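Local coordinates for coenzyme PQQ synthesis protein B (PDB 4Z7R) that binds zinc, takes part in pyrroloquinoline quinone biosynthesis and may be involved in transporting PQQ or its precursor to the periplasm, at residues G13-C24 with I266-I274; V44-L52 with E144-T152. One frame throughout, in Å; residues are numbered along the deposited sequence.

Interaction 1. Residues G13-C24 with I266-I274; sequences GVPQWNCRCSIC and INNTNPVLI. With ZN (zinc ion), chain C.
Asn268 meets Cys19, Cys21 and Cys24 at a shared zinc ion. Asn268 OD1 lies 2.1 Å from the zinc, and SG of Cys19, Cys21 and Cys24 at 2.3 to 2.4 Å. The asparagine side chain rises between its backbone N and carbonyl carbon (chi1 68°), which aims the amide at the metal. Backbone N-H groups hold the thiolates: Gln16 N donates to Cys24 SG at 3.4 Å, Cys21 N to Cys19 SG, and Cys24 N to Cys21 SG, almost straight (179°), a bond that caps the helix starting at Ser22. A water 2.7 Å from Gly13 O accepts from Asn268 N and Asn268 ND2, linking the segments and steadying the nitrogen end of the amide. Apolar packing flanks the site. Val14 CG2 and Leu273 CD1 meet tip to tip at 3.7 Å, while Ile23 lies over the 268-271 backbone, its CD1 3.2 Å from Asn268 O, and its CG1 touches Ile274 CD1 at 3.8 Å. Asn18 ND2 hydrogen-bonds to the backbone O of Glu102 and to Gln104 OE1 of the second subunit. Three cysteines, two in a CxxC pair at a helix start, plus an asparagine from a distant loop make up this four-ligand zinc site.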
ATOM      1  N   GLY A  13      -0.501  -9.321   4.753  1.00  9.66           N
ATOM      2  CA  GLY A  13       0.362  -9.949   3.773  1.00  9.09           C
ATOM      3  C   GLY A  13       1.313 -10.959   4.383  0.97 10.05           C
ATOM      4  O   GLY A  13       1.194 -11.323   5.555  0.97 11.05           O
ATOM      5  N   VAL A  14       2.253 -11.428   3.569  0.98  9.37           N
ATOM      6  CA  VAL A  14       3.299 -12.337   4.024  1.00  9.97           C
ATOM      7  C   VAL A  14       4.639 -11.835   3.494  0.93  9.27           C
ATOM      8  O   VAL A  14       4.840 -11.780   2.283  0.99  8.94           O
ATOM      9  CB  VAL A  14       3.067 -13.788   3.552  0.92 11.53           C
ATOM     10  CG1 VAL A  14       4.102 -14.709   4.168  1.00 12.68           C
ATOM     11  CG2 VAL A  14       1.664 -14.261   3.912  1.00 10.88           C
ATOM     12  N   PRO A  15       5.553 -11.443   4.395  1.00  9.17           N
ATOM     13  CA  PRO A  15       5.352 -11.406   5.847  1.00  9.75           C
ATOM     14  C   PRO A  15       4.516 -10.210   6.281  0.94 10.11           C
ATOM     15  O   PRO A  15       4.281  -9.296   5.490  0.90 11.30           O
ATOM     16  CB  PRO A  15       6.777 -11.288   6.389  1.00  9.49           C
ATOM     17  CG  PRO A  15       7.483 -10.492   5.334  0.70  9.34           C
ATOM     18  CD  PRO A  15       6.894 -10.961   4.017  0.75  9.40           C
ATOM     19  N   GLN A  16       4.073 -10.223   7.532  1.00 10.01           N
ATOM     20  CA  GLN A  16       3.390  -9.075   8.108  0.79  9.51           C
ATOM     21  C   GLN A  16       4.429  -8.195   8.798  0.72  9.53           C
ATOM     22  O   GLN A  16       5.362  -8.702   9.420  1.00  9.39           O
ATOM     23  CB  GLN A  16       2.303  -9.530   9.077  1.00  8.83           C
ATOM     24  CG  GLN A  16       1.569  -8.414   9.790  1.00  8.07           C
ATOM     25  CD  GLN A  16       0.405  -8.943  10.597  0.77  8.76           C
ATOM     26  OE1 GLN A  16      -0.500  -9.578  10.056  0.68  9.58           O
ATOM     27  NE2 GLN A  16       0.437  -8.711  11.902  0.95  8.02           N
ATOM     28  N   TRP A  17       4.271  -6.881   8.668  0.98  9.70           N
ATOM     29  CA  TRP A  17       5.338  -5.935   9.003  1.00  9.10           C
ATOM     30  C   TRP A  17       5.828  -6.028  10.444  0.83  9.29           C
ATOM     31  O   TRP A  17       6.982  -5.715  10.728  0.85  8.97           O
ATOM     32  CB  TRP A  17       4.877  -4.505   8.718  0.93  9.12           C
ATOM     33  CG  TRP A  17       3.878  -3.978   9.693  1.00  9.15           C
ATOM     34  CD1 TRP A  17       2.546  -4.286   9.757  0.91  9.30           C
ATOM     35  CD2 TRP A  17       4.123  -3.032  10.741  0.83  9.07           C
ATOM     36  NE1 TRP A  17       1.952  -3.591  10.784  0.78  9.04           N
ATOM     37  CE2 TRP A  17       2.898  -2.813  11.401  0.81  8.98           C
ATOM     38  CE3 TRP A  17       5.260  -2.347  11.183  0.78  9.13           C
ATOM     39  CZ2 TRP A  17       2.778  -1.942  12.485  0.94  9.16           C
ATOM     40  CZ3 TRP A  17       5.140  -1.482  12.256  1.00  9.43           C
ATOM     41  CH2 TRP A  17       3.908  -1.285  12.892  0.82  9.58           C
ATOM     42  N   ASN A  18       4.956  -6.455  11.352  1.00  9.69           N
ATOM     43  CA  ASN A  18       5.336  -6.579  12.757  0.71 10.32           C
ATOM     44  C   ASN A  18       5.249  -8.011  13.275  0.65 11.37           C
ATOM     45  O   ASN A  18       5.080  -8.236  14.472  0.91 11.85           O
ATOM     46  CB  ASN A  18       4.457  -5.671  13.620  0.97 10.91           C
ATOM     47  CG  ASN A  18       3.012  -6.127  13.654  0.81 11.88           C
ATOM     48  OD1 ASN A  18       2.535  -6.781  12.726  0.85 12.35           O
ATOM     49  ND2 ASN A  18       2.308  -5.790  14.729  0.98 12.43           N
ATOM     50  N   CYS A  19       5.355  -8.983  12.377  0.87 12.23           N
ATOM     51  CA  CYS A  19       5.244 -10.375  12.790  0.96 12.39           C
ATOM     52  C   CYS A  19       6.532 -11.155  12.587  0.91 12.54           C
ATOM     53  O   CYS A  19       7.183 -11.038  11.550  0.98 12.27           O
ATOM     54  CB  CYS A  19       4.106 -11.067  12.040  0.90 12.06           C
ATOM     55  SG  CYS A  19       3.757 -12.727  12.658  1.00 15.21           S
ATOM     56  N   ARG A  20       6.888 -11.955  13.588  0.83 13.15           N
ATOM     57  CA  ARG A  20       8.026 -12.859  13.487  1.00 13.81           C
ATOM     58  C   ARG A  20       7.631 -14.291  13.821  0.89 13.10           C
ATOM     59  O   ARG A  20       8.412 -15.026  14.426  0.78 12.37           O
ATOM     60  CB  ARG A  20       9.164 -12.405  14.404  1.00 15.02           C
ATOM     61  CG  ARG A  20      10.007 -11.291  13.824  0.69 16.59           C
ATOM     62  CD  ARG A  20      10.815 -11.779  12.639  1.00 18.65           C
ATOM     63  NE  ARG A  20      12.104 -12.328  13.042  0.78 20.85           N
ATOM     64  CZ  ARG A  20      13.255 -12.029  12.448  0.21 21.83           C
ATOM     65  NH1 ARG A  20      13.268 -11.188  11.422  0.64 22.24           N
ATOM     66  NH2 ARG A  20      14.388 -12.568  12.877  0.26 22.23           N
ATOM     67  N   CYS A  21       6.417 -14.687  13.441  1.00 12.61           N
ATOM     68  CA  CYS A  21       6.024 -16.090  13.543  0.98 12.67           C
ATOM     69  C   CYS A  21       6.945 -16.931  12.656  0.97 12.91           C
ATOM     70  O   CYS A  21       7.724 -16.388  11.876  1.00 13.09           O
ATOM     71  CB  CYS A  21       4.544 -16.285  13.169  0.90 12.19           C
ATOM     72  SG  CYS A  21       4.115 -16.354  11.398  0.89 10.08           S
ATOM     73  N   SER A  22       6.859 -18.250  12.777  1.00 12.83           N
ATOM     74  CA  SER A  22       7.771 -19.137  12.060  0.85 13.26           C
ATOM     75  C   SER A  22       7.644 -18.986  10.543  0.62 13.09           C
ATOM     76  O   SER A  22       8.625 -19.126   9.814  0.92 12.99           O
ATOM     77  CB  SER A  22       7.521 -20.591  12.464  1.00 14.15           C
ATOM     78  OG  SER A  22       6.141 -20.901  12.421  0.36 14.17           O
ATOM     79  N   ILE A  23       6.439 -18.688  10.070  0.93 13.01           N
ATOM     80  CA  ILE A  23       6.212 -18.519   8.639  0.95 12.25           C
ATOM     81  C   ILE A  23       6.790 -17.197   8.132  0.83 11.43           C
ATOM     82  O   ILE A  23       7.561 -17.179   7.168  1.00 10.77           O
ATOM     83  CB  ILE A  23       4.712 -18.607   8.301  0.93 12.61           C
ATOM     84  CG1 ILE A  23       4.212 -20.035   8.544  0.86 13.39           C
ATOM     85  CG2 ILE A  23       4.464 -18.205   6.852  1.00 12.17           C
ATOM     86  CD1 ILE A  23       2.711 -20.154   8.722  0.99 13.54           C
ATOM     87  N   CYS A  24       6.428 -16.095   8.785  1.00 11.97           N
ATOM     88  CA  CYS A  24       6.967 -14.787   8.422  1.00 12.21           C
ATOM     89  C   CYS A  24       8.487 -14.752   8.523  0.76 12.88           C
ATOM     90  O   CYS A  24       9.153 -14.162   7.673  1.00 13.22           O
ATOM     91  CB  CYS A  24       6.365 -13.687   9.300  1.00 12.18           C
ATOM     92  SG  CYS A  24       4.646 -13.295   8.916  1.00 13.04           S
ATOM     93  N   ILE A 266      -5.038 -15.935   2.372  1.00  7.86           N
ATOM     94  CA  ILE A 266      -4.400 -16.786   3.371  1.00  8.24           C
ATOM     95  C   ILE A 266      -3.566 -15.980   4.368  0.87  8.80           C
ATOM     96  O   ILE A 266      -2.675 -15.232   3.974  1.00  8.57           O
ATOM     97  CB  ILE A 266      -3.515 -17.841   2.690  0.75  8.63           C
ATOM     98  CG1 ILE A 266      -4.343 -18.616   1.658  1.00  9.45           C
ATOM     99  CG2 ILE A 266      -2.922 -18.782   3.719  0.98  8.47           C
ATOM    100  CD1 ILE A 266      -3.520 -19.306   0.600  0.73  9.88           C
ATOM    101  N   ASN A 267      -3.850 -16.136   5.660  0.97  9.76           N
ATOM    102  CA  ASN A 267      -3.130 -15.364   6.672  0.86  9.53           C
ATOM    103  C   ASN A 267      -1.702 -15.855   6.839  0.89  9.55           C
ATOM    104  O   ASN A 267      -1.405 -17.021   6.586  0.98  9.40           O
ATOM    105  CB  ASN A 267      -3.848 -15.411   8.021  0.86  9.66           C
ATOM    106  CG  ASN A 267      -3.431 -14.273   8.937  0.78  9.37           C
ATOM    107  OD1 ASN A 267      -3.454 -13.112   8.541  0.92  9.22           O
ATOM    108  ND2 ASN A 267      -3.028 -14.605  10.162  1.00  8.71           N
ATOM    109  N   ASN A 268      -0.823 -14.961   7.280  1.00  9.31           N
ATOM    110  CA  ASN A 268       0.587 -15.290   7.445  1.00  9.47           C
ATOM    111  C   ASN A 268       0.818 -16.442   8.420  0.79  9.04           C
ATOM    112  O   ASN A 268       1.879 -17.055   8.418  1.00  8.19           O
ATOM    113  CB  ASN A 268       1.369 -14.058   7.911  1.00  9.76           C
ATOM    114  CG  ASN A 268       1.010 -13.633   9.321  0.69  9.72           C
ATOM    115  OD1 ASN A 268       1.569 -14.142  10.297  0.97 10.63           O
ATOM    116  ND2 ASN A 268       0.076 -12.696   9.439  1.00  8.84           N
ATOM    117  N   THR A 269      -0.177 -16.727   9.254  1.00  9.52           N
ATOM    118  CA  THR A 269      -0.071 -17.782  10.258  1.00  9.99           C
ATOM    119  C   THR A 269      -0.520 -19.157   9.759  0.97  9.16           C
ATOM    120  O   THR A 269      -0.531 -20.124  10.518  1.00  8.54           O
ATOM    121  CB  THR A 269      -0.903 -17.430  11.500  1.00 11.11           C
ATOM    122  OG1 THR A 269      -2.248 -17.143  11.097  0.90 11.79           O
ATOM    123  CG2 THR A 269      -0.330 -16.205  12.195  0.92 11.63           C
ATOM    124  N   ASN A 270      -0.879 -19.253   8.485  1.00  8.28           N
ATOM    125  CA  ASN A 270      -1.404 -20.507   7.951  0.88  8.61           C
ATOM    126  C   ASN A 270      -0.288 -21.383   7.387  1.00  8.69           C
ATOM    127  O   ASN A 270       0.401 -20.986   6.450  0.90  8.48           O
ATOM    128  CB  ASN A 270      -2.457 -20.224   6.878  0.53  8.98           C
ATOM    129  CG  ASN A 270      -3.274 -21.453   6.512  1.00 10.11           C
ATOM    130  OD1 ASN A 270      -2.779 -22.579   6.544  0.96 10.69           O
ATOM    131  ND2 ASN A 270      -4.538 -21.238   6.164  0.90 10.56           N
ATOM    132  N   PRO A 271      -0.119 -22.590   7.953  0.95  9.49           N
ATOM    133  CA  PRO A 271       0.980 -23.489   7.566  0.93 10.84           C
ATOM    134  C   PRO A 271       0.907 -24.017   6.128  1.00 11.97           C
ATOM    135  O   PRO A 271       1.885 -24.611   5.671  0.98 12.78           O
ATOM    136  CB  PRO A 271       0.872 -24.650   8.567  1.00 11.17           C
ATOM    137  CG  PRO A 271      -0.450 -24.519   9.224  0.77 11.14           C
ATOM    138  CD  PRO A 271      -0.908 -23.104   9.086  1.00 10.18           C
ATOM    139  N   VAL A 272      -0.206 -23.819   5.424  0.78 12.34           N
ATOM    140  CA  VAL A 272      -0.241 -24.194   4.010  0.91 12.35           C
ATOM    141  C   VAL A 272       0.684 -23.285   3.201  0.73 11.90           C
ATOM    142  O   VAL A 272       1.041 -23.606   2.069  0.87 10.78           O
ATOM    143  CB  VAL A 272      -1.665 -24.134   3.408  0.96 12.63           C
ATOM    144  CG1 VAL A 272      -2.629 -24.997   4.214  0.95 13.27           C
ATOM    145  CG2 VAL A 272      -2.159 -22.694   3.316  0.97 12.28           C
ATOM    146  N   LEU A 273       1.079 -22.156   3.787  1.00 12.71           N
ATOM    147  CA  LEU A 273       2.011 -21.242   3.132  1.00 12.91           C
ATOM    148  C   LEU A 273       3.403 -21.850   3.046  0.94 13.05           C
ATOM    149  O   LEU A 273       4.202 -21.478   2.186  0.82 13.28           O
ATOM    150  CB  LEU A 273       2.078 -19.906   3.872  0.74 12.88           C
ATOM    151  CG  LEU A 273       0.834 -19.023   3.832  1.00 12.75           C
ATOM    152  CD1 LEU A 273       1.017 -17.832   4.755  1.00 13.04           C
ATOM    153  CD2 LEU A 273       0.547 -18.568   2.407  1.00 12.94           C
ATOM    154  N   ILE A 274       3.692 -22.785   3.946  0.94 12.80           N
ATOM    155  CA  ILE A 274       4.981 -23.459   3.950  1.00 12.79           C
ATOM    156  C   ILE A 274       4.967 -24.502   2.845  0.79 13.18           C
ATOM    157  O   ILE A 274       4.190 -25.458   2.893  1.00 13.53           O
ATOM    158  CB  ILE A 274       5.284 -24.119   5.308  0.95 12.39           C
ATOM    159  CG1 ILE A 274       5.373 -23.057   6.404  0.68 12.13           C
ATOM    160  CG2 ILE A 274       6.583 -24.909   5.238  1.00 12.60           C
ATOM    161  CD1 ILE A 274       5.321 -23.624   7.808  0.60 12.14           C
TER
HETATM  162 ZN    ZN C 301       3.584 -14.139  10.840  0.97 12.60          ZN
HETATM  163  O   HOH W   1      -1.148 -11.979   6.782  1.00 16.60           O

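Interaction 2. Residues V44-L52 with E144-T152; sequences VSPDGERWL and EPVPGLSVT
Pro46 and Leu52, on the hairpin of strands 41-45 and 51-54, face Val146 and Leu149 of a type II turn leading into strand 149-159, so the contact joins the two sheets of the metallo-beta-lactamase sandwich. One bump is Val146: its CG1 lies against Pro46 CG and Arg50 CB, 3.7 Å from each. With CG1 opposite the backbone N (chi1 178°), that methyl sits over the turn residues while CG2 lies on the Trp51-Leu52 backbone. Leu149 fills the next hollow, CD1 against Val44 CG1 at 3.9 Å and CD2 against Leu52 CB at 4.0 Å; Ile183 of strand 179-185 also packs on Val44 and Leu149. Deeper in, Leu52 CD2 and Val151 CG2 meet tip to tip at 3.9 Å, with Pro145 CG beside the same leucine methyl. The Pro46 ring wedges into the turn, its CG 3.4 Å from Pro147 O. At the outer end Pro147 CD sits over one face of the Arg50 guanidinium, toward its rim, and Pro147 CG is 3.6 Å from Arg50 NH1. Asp47 OD2 lies in the guanidinium plane and bridges its side, accepting from Arg50 NE at 2.6 Å and Arg50 NH2 in a salt bridge, while OD1 takes Arg50 N and Glu49 N.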
ATOM      1  N   VAL A  44      -9.742  -9.567 -13.275  0.96  9.35           N
ATOM      2  CA  VAL A  44     -10.390 -10.456 -14.231  1.00  9.92           C
ATOM      3  C   VAL A  44     -10.701  -9.692 -15.512  0.87 10.84           C
ATOM      4  O   VAL A  44     -11.076  -8.521 -15.463  1.00 10.87           O
ATOM      5  CB  VAL A  44     -11.690 -11.064 -13.643  0.94 10.86           C
ATOM      6  CG1 VAL A  44     -12.376 -11.963 -14.658  0.84 11.10           C
ATOM      7  CG2 VAL A  44     -11.389 -11.841 -12.368  1.00 10.19           C
ATOM      8  N   SER A  45     -10.543 -10.355 -16.655  1.00 11.42           N
ATOM      9  CA  SER A  45     -10.819  -9.738 -17.949  0.83 12.07           C
ATOM     10  C   SER A  45     -11.486 -10.722 -18.902  0.91 11.84           C
ATOM     11  O   SER A  45     -11.131 -11.900 -18.933  1.00 11.89           O
ATOM     12  CB  SER A  45      -9.531  -9.213 -18.581  1.00 12.76           C
ATOM     13  OG  SER A  45      -9.773  -8.718 -19.888  0.89 13.38           O
ATOM     14  N   PRO A  46     -12.457 -10.239 -19.691  0.80 11.91           N
ATOM     15  CA  PRO A  46     -13.073 -11.085 -20.715  0.62 12.50           C
ATOM     16  C   PRO A  46     -12.219 -11.188 -21.977  1.00 13.77           C
ATOM     17  O   PRO A  46     -12.413 -12.109 -22.768  0.89 14.48           O
ATOM     18  CB  PRO A  46     -14.395 -10.373 -21.000  1.00 11.71           C
ATOM     19  CG  PRO A  46     -14.077  -8.931 -20.783  0.93 11.97           C
ATOM     20  CD  PRO A  46     -13.074  -8.900 -19.638  1.00 11.31           C
ATOM     21  N   ASP A  47     -11.279 -10.262 -22.154  1.00 13.77           N
ATOM     22  CA  ASP A  47     -10.559 -10.157 -23.421  0.95 14.55           C
ATOM     23  C   ASP A  47      -9.043 -10.051 -23.257  1.00 14.16           C
ATOM     24  O   ASP A  47      -8.306 -10.112 -24.238  0.87 14.43           O
ATOM     25  CB  ASP A  47     -11.076  -8.952 -24.221  1.00 15.22           C
ATOM     26  CG  ASP A  47     -11.026  -7.651 -23.431  0.78 15.95           C
ATOM     27  OD1 ASP A  47     -10.192  -7.521 -22.509  0.94 16.05           O
ATOM     28  OD2 ASP A  47     -11.825  -6.746 -23.739  0.92 16.19           O
ATOM     29  N   GLY A  48      -8.584  -9.887 -22.020  0.70 13.53           N
ATOM     30  CA  GLY A  48      -7.162  -9.778 -21.749  1.00 12.88           C
ATOM     31  C   GLY A  48      -6.577  -8.381 -21.875  0.72 12.55           C
ATOM     32  O   GLY A  48      -5.372  -8.196 -21.710  0.89 12.96           O
ATOM     33  N   GLU A  49      -7.418  -7.391 -22.163  0.96 11.85           N
ATOM     34  CA  GLU A  49      -6.944  -6.016 -22.307  1.00 11.24           C
ATOM     35  C   GLU A  49      -7.688  -5.059 -21.375  0.98  9.95           C
ATOM     36  O   GLU A  49      -7.107  -4.107 -20.854  0.82  9.72           O
ATOM     37  CB  GLU A  49      -7.086  -5.548 -23.760  1.00 12.67           C
ATOM     38  CG  GLU A  49      -6.249  -6.355 -24.744  0.84 13.82           C
ATOM     39  CD  GLU A  49      -6.278  -5.784 -26.148  0.44 15.30           C
ATOM     40  OE1 GLU A  49      -5.630  -6.368 -27.040  0.63 15.97           O
ATOM     41  OE2 GLU A  49      -6.944  -4.749 -26.362  0.90 15.84           O
ATOM     42  N   ARG A  50      -8.973  -5.325 -21.170  0.88  9.74           N
ATOM     43  CA  ARG A  50      -9.807  -4.498 -20.309  1.00  9.88           C
ATOM     44  C   ARG A  50     -10.121  -5.269 -19.034  0.69 10.31           C
ATOM     45  O   ARG A  50     -10.702  -6.353 -19.086  0.92 10.61           O
ATOM     46  CB  ARG A  50     -11.091  -4.096 -21.034  1.00  9.76           C
ATOM     47  CG  ARG A  50     -10.855  -3.196 -22.239  1.00  9.62           C
ATOM     48  CD  ARG A  50     -12.126  -3.014 -23.051  1.00 10.68           C
ATOM     49  NE  ARG A  50     -12.560  -4.272 -23.654  0.95 11.07           N
ATOM     50  CZ  ARG A  50     -13.620  -4.395 -24.446  0.74 11.42           C
ATOM     51  NH1 ARG A  50     -14.364  -3.335 -24.732  1.00 11.59           N
ATOM     52  NH2 ARG A  50     -13.936  -5.578 -24.951  1.00 11.70           N
ATOM     53  N   TRP A  51      -9.740  -4.709 -17.891  1.00 10.77           N
ATOM     54  CA  TRP A  51      -9.768  -5.466 -16.645  1.00 11.51           C
ATOM     55  C   TRP A  51     -10.667  -4.881 -15.566  0.86 12.52           C
ATOM     56  O   TRP A  51     -10.816  -3.665 -15.440  1.00 13.49           O
ATOM     57  CB  TRP A  51      -8.350  -5.604 -16.087  1.00  9.94           C
ATOM     58  CG  TRP A  51      -7.430  -6.372 -16.977  1.00  8.52           C
ATOM     59  CD1 TRP A  51      -6.783  -5.910 -18.083  0.62  8.74           C
ATOM     60  CD2 TRP A  51      -7.061  -7.748 -16.839  1.00  8.49           C
ATOM     61  NE1 TRP A  51      -6.031  -6.914 -18.645  0.84  8.86           N
ATOM     62  CE2 TRP A  51      -6.183  -8.053 -17.899  0.68  8.59           C
ATOM     63  CE3 TRP A  51      -7.385  -8.753 -15.921  0.99  8.47           C
ATOM     64  CZ2 TRP A  51      -5.627  -9.319 -18.068  1.00  8.71           C
ATOM     65  CZ3 TRP A  51      -6.835 -10.011 -16.093  0.95  8.31           C
ATOM     66  CH2 TRP A  51      -5.963 -10.282 -17.156  0.82  8.64           C
ATOM     67  N   LEU A  52     -11.267  -5.780 -14.794  1.00 12.13           N
ATOM     68  CA  LEU A  52     -11.965  -5.423 -13.573  0.86 11.68           C
ATOM     69  C   LEU A  52     -11.092  -5.786 -12.384  0.82 11.21           C
ATOM     70  O   LEU A  52     -10.645  -6.927 -12.263  0.98 11.53           O
ATOM     71  CB  LEU A  52     -13.309  -6.145 -13.471  1.00 11.91           C
ATOM     72  CG  LEU A  52     -13.974  -6.108 -12.089  0.81 11.93           C
ATOM     73  CD1 LEU A  52     -14.525  -4.721 -11.784  1.00 11.60           C
ATOM     74  CD2 LEU A  52     -15.068  -7.165 -11.975  0.91 12.40           C
ATOM     75  N   GLU A 144     -22.515  -5.369 -15.694  1.00 12.62           N
ATOM     76  CA  GLU A 144     -21.482  -5.641 -16.690  1.00 12.86           C
ATOM     77  C   GLU A 144     -20.442  -4.522 -16.716  0.86 12.67           C
ATOM     78  O   GLU A 144     -20.529  -3.609 -17.537  0.73 13.09           O
ATOM     79  CB  GLU A 144     -22.120  -5.811 -18.073  0.69 13.28           C
ATOM     80  CG  GLU A 144     -21.177  -6.290 -19.165  1.00 13.81           C
ATOM     81  CD  GLU A 144     -21.885  -6.489 -20.494  0.52 14.59           C
ATOM     82  OE1 GLU A 144     -23.079  -6.136 -20.592  0.69 14.69           O
ATOM     83  OE2 GLU A 144     -21.250  -6.999 -21.440  0.77 15.02           O
ATOM     84  N   PRO A 145     -19.447  -4.592 -15.817  0.71 12.04           N
ATOM     85  CA  PRO A 145     -18.493  -3.488 -15.652  1.00 12.22           C
ATOM     86  C   PRO A 145     -17.474  -3.417 -16.785  0.93 13.32           C
ATOM     87  O   PRO A 145     -16.861  -2.373 -17.004  0.81 14.26           O
ATOM     88  CB  PRO A 145     -17.805  -3.819 -14.325  0.93 12.04           C
ATOM     89  CG  PRO A 145     -17.903  -5.306 -14.212  0.94 11.69           C
ATOM     90  CD  PRO A 145     -19.194  -5.699 -14.876  1.00 11.55           C
ATOM     91  N   VAL A 146     -17.301  -4.531 -17.486  1.00 13.05           N
ATOM     92  CA  VAL A 146     -16.467  -4.603 -18.679  0.86 12.30           C
ATOM     93  C   VAL A 146     -17.270  -5.363 -19.727  0.86 11.66           C
ATOM     94  O   VAL A 146     -17.904  -6.362 -19.398  0.93 11.52           O
ATOM     95  CB  VAL A 146     -15.116  -5.314 -18.409  0.77 13.88           C
ATOM     96  CG1 VAL A 146     -14.291  -5.419 -19.688  0.82 14.02           C
ATOM     97  CG2 VAL A 146     -14.327  -4.590 -17.327  1.00 14.04           C
ATOM     98  N   PRO A 147     -17.277  -4.881 -20.981  0.80 11.23           N
ATOM     99  CA  PRO A 147     -18.095  -5.558 -21.997  1.00 10.68           C
ATOM    100  C   PRO A 147     -17.745  -7.040 -22.138  1.00  9.60           C
ATOM    101  O   PRO A 147     -16.593  -7.394 -22.388  0.65  9.40           O
ATOM    102  CB  PRO A 147     -17.767  -4.789 -23.277  1.00 10.69           C
ATOM    103  CG  PRO A 147     -17.409  -3.417 -22.792  0.69 10.96           C
ATOM    104  CD  PRO A 147     -16.659  -3.650 -21.504  0.99 11.42           C
ATOM    105  N   GLY A 148     -18.748  -7.892 -21.957  1.00 10.01           N
ATOM    106  CA  GLY A 148     -18.568  -9.328 -22.051  1.00 10.93           C
ATOM    107  C   GLY A 148     -18.365  -9.981 -20.695  0.76 11.28           C
ATOM    108  O   GLY A 148     -18.360 -11.206 -20.581  0.87 11.30           O
ATOM    109  N   LEU A 149     -18.200  -9.165 -19.661  1.00 11.15           N
ATOM    110  CA  LEU A 149     -17.971  -9.689 -18.320  1.00 12.09           C
ATOM    111  C   LEU A 149     -19.143  -9.376 -17.404  1.00 13.19           C
ATOM    112  O   LEU A 149     -19.359  -8.223 -17.031  0.98 14.24           O
ATOM    113  CB  LEU A 149     -16.678  -9.120 -17.731  1.00 11.94           C
ATOM    114  CG  LEU A 149     -16.210  -9.743 -16.413  1.00 12.64           C
ATOM    115  CD1 LEU A 149     -15.582 -11.102 -16.675  0.68 13.16           C
ATOM    116  CD2 LEU A 149     -15.229  -8.824 -15.700  0.93 12.82           C
ATOM    117  N   SER A 150     -19.893 -10.410 -17.038  1.00 13.33           N
ATOM    118  CA  SER A 150     -21.037 -10.242 -16.150  1.00 13.46           C
ATOM    119  C   SER A 150     -20.662 -10.581 -14.716  0.78 13.25           C
ATOM    120  O   SER A 150     -19.998 -11.586 -14.453  0.92 12.80           O
ATOM    121  CB  SER A 150     -22.210 -11.110 -16.611  0.97 14.11           C
ATOM    122  OG  SER A 150     -21.819 -12.468 -16.728  0.33 13.73           O
ATOM    123  N   VAL A 151     -21.091  -9.730 -13.791  0.97 12.99           N
ATOM    124  CA  VAL A 151     -20.787  -9.902 -12.374  0.73 12.33           C
ATOM    125  C   VAL A 151     -22.064  -9.846 -11.539  0.82 12.52           C
ATOM    126  O   VAL A 151     -22.902  -8.967 -11.734  0.95 13.14           O
ATOM    127  CB  VAL A 151     -19.798  -8.825 -11.872  1.00 11.48           C
ATOM    128  CG1 VAL A 151     -19.423  -9.069 -10.423  0.96 12.36           C
ATOM    129  CG2 VAL A 151     -18.550  -8.780 -12.753  0.80 11.43           C
ATOM    130  N   THR A 152     -22.200 -10.776 -10.598  0.90 12.33           N
ATOM    131  CA  THR A 152     -23.341 -10.787  -9.692  1.00 11.98           C
ATOM    132  C   THR A 152     -22.847 -10.790  -8.255  0.81 11.43           C
ATOM    133  O   THR A 152     -21.958 -11.560  -7.896  1.00 10.58           O
ATOM    134  CB  THR A 152     -24.248 -12.011  -9.922  0.94 13.19           C
ATOM    135  OG1 THR A 152     -24.581 -12.111 -11.312  0.76 13.00           O
ATOM    136  CG2 THR A 152     -25.532 -11.887  -9.112  0.79 13.76           C
TER

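Interactions 1 and 2 lie on opposite sides of the chain's centre, their centres 32 Å apart and their nearest atoms about 17 Å apart. Along the chain the order is 13-24, 44-52, 144-152, 266-274, with both halves of interaction 2 between those of interaction 1. Strand 41-45, the first strand of the hairpin, is the next helix or strand in the chain after helix 22-29. That hairpin belongs to one seven-stranded sheet and strand 149-159 to the other; strand 260-264 of this second sheet leads into loop 266-274. Interaction 2 thus packs sheet on sheet, whereas interaction 1 ties two distant loop regions through zinc, with the second subunit close by.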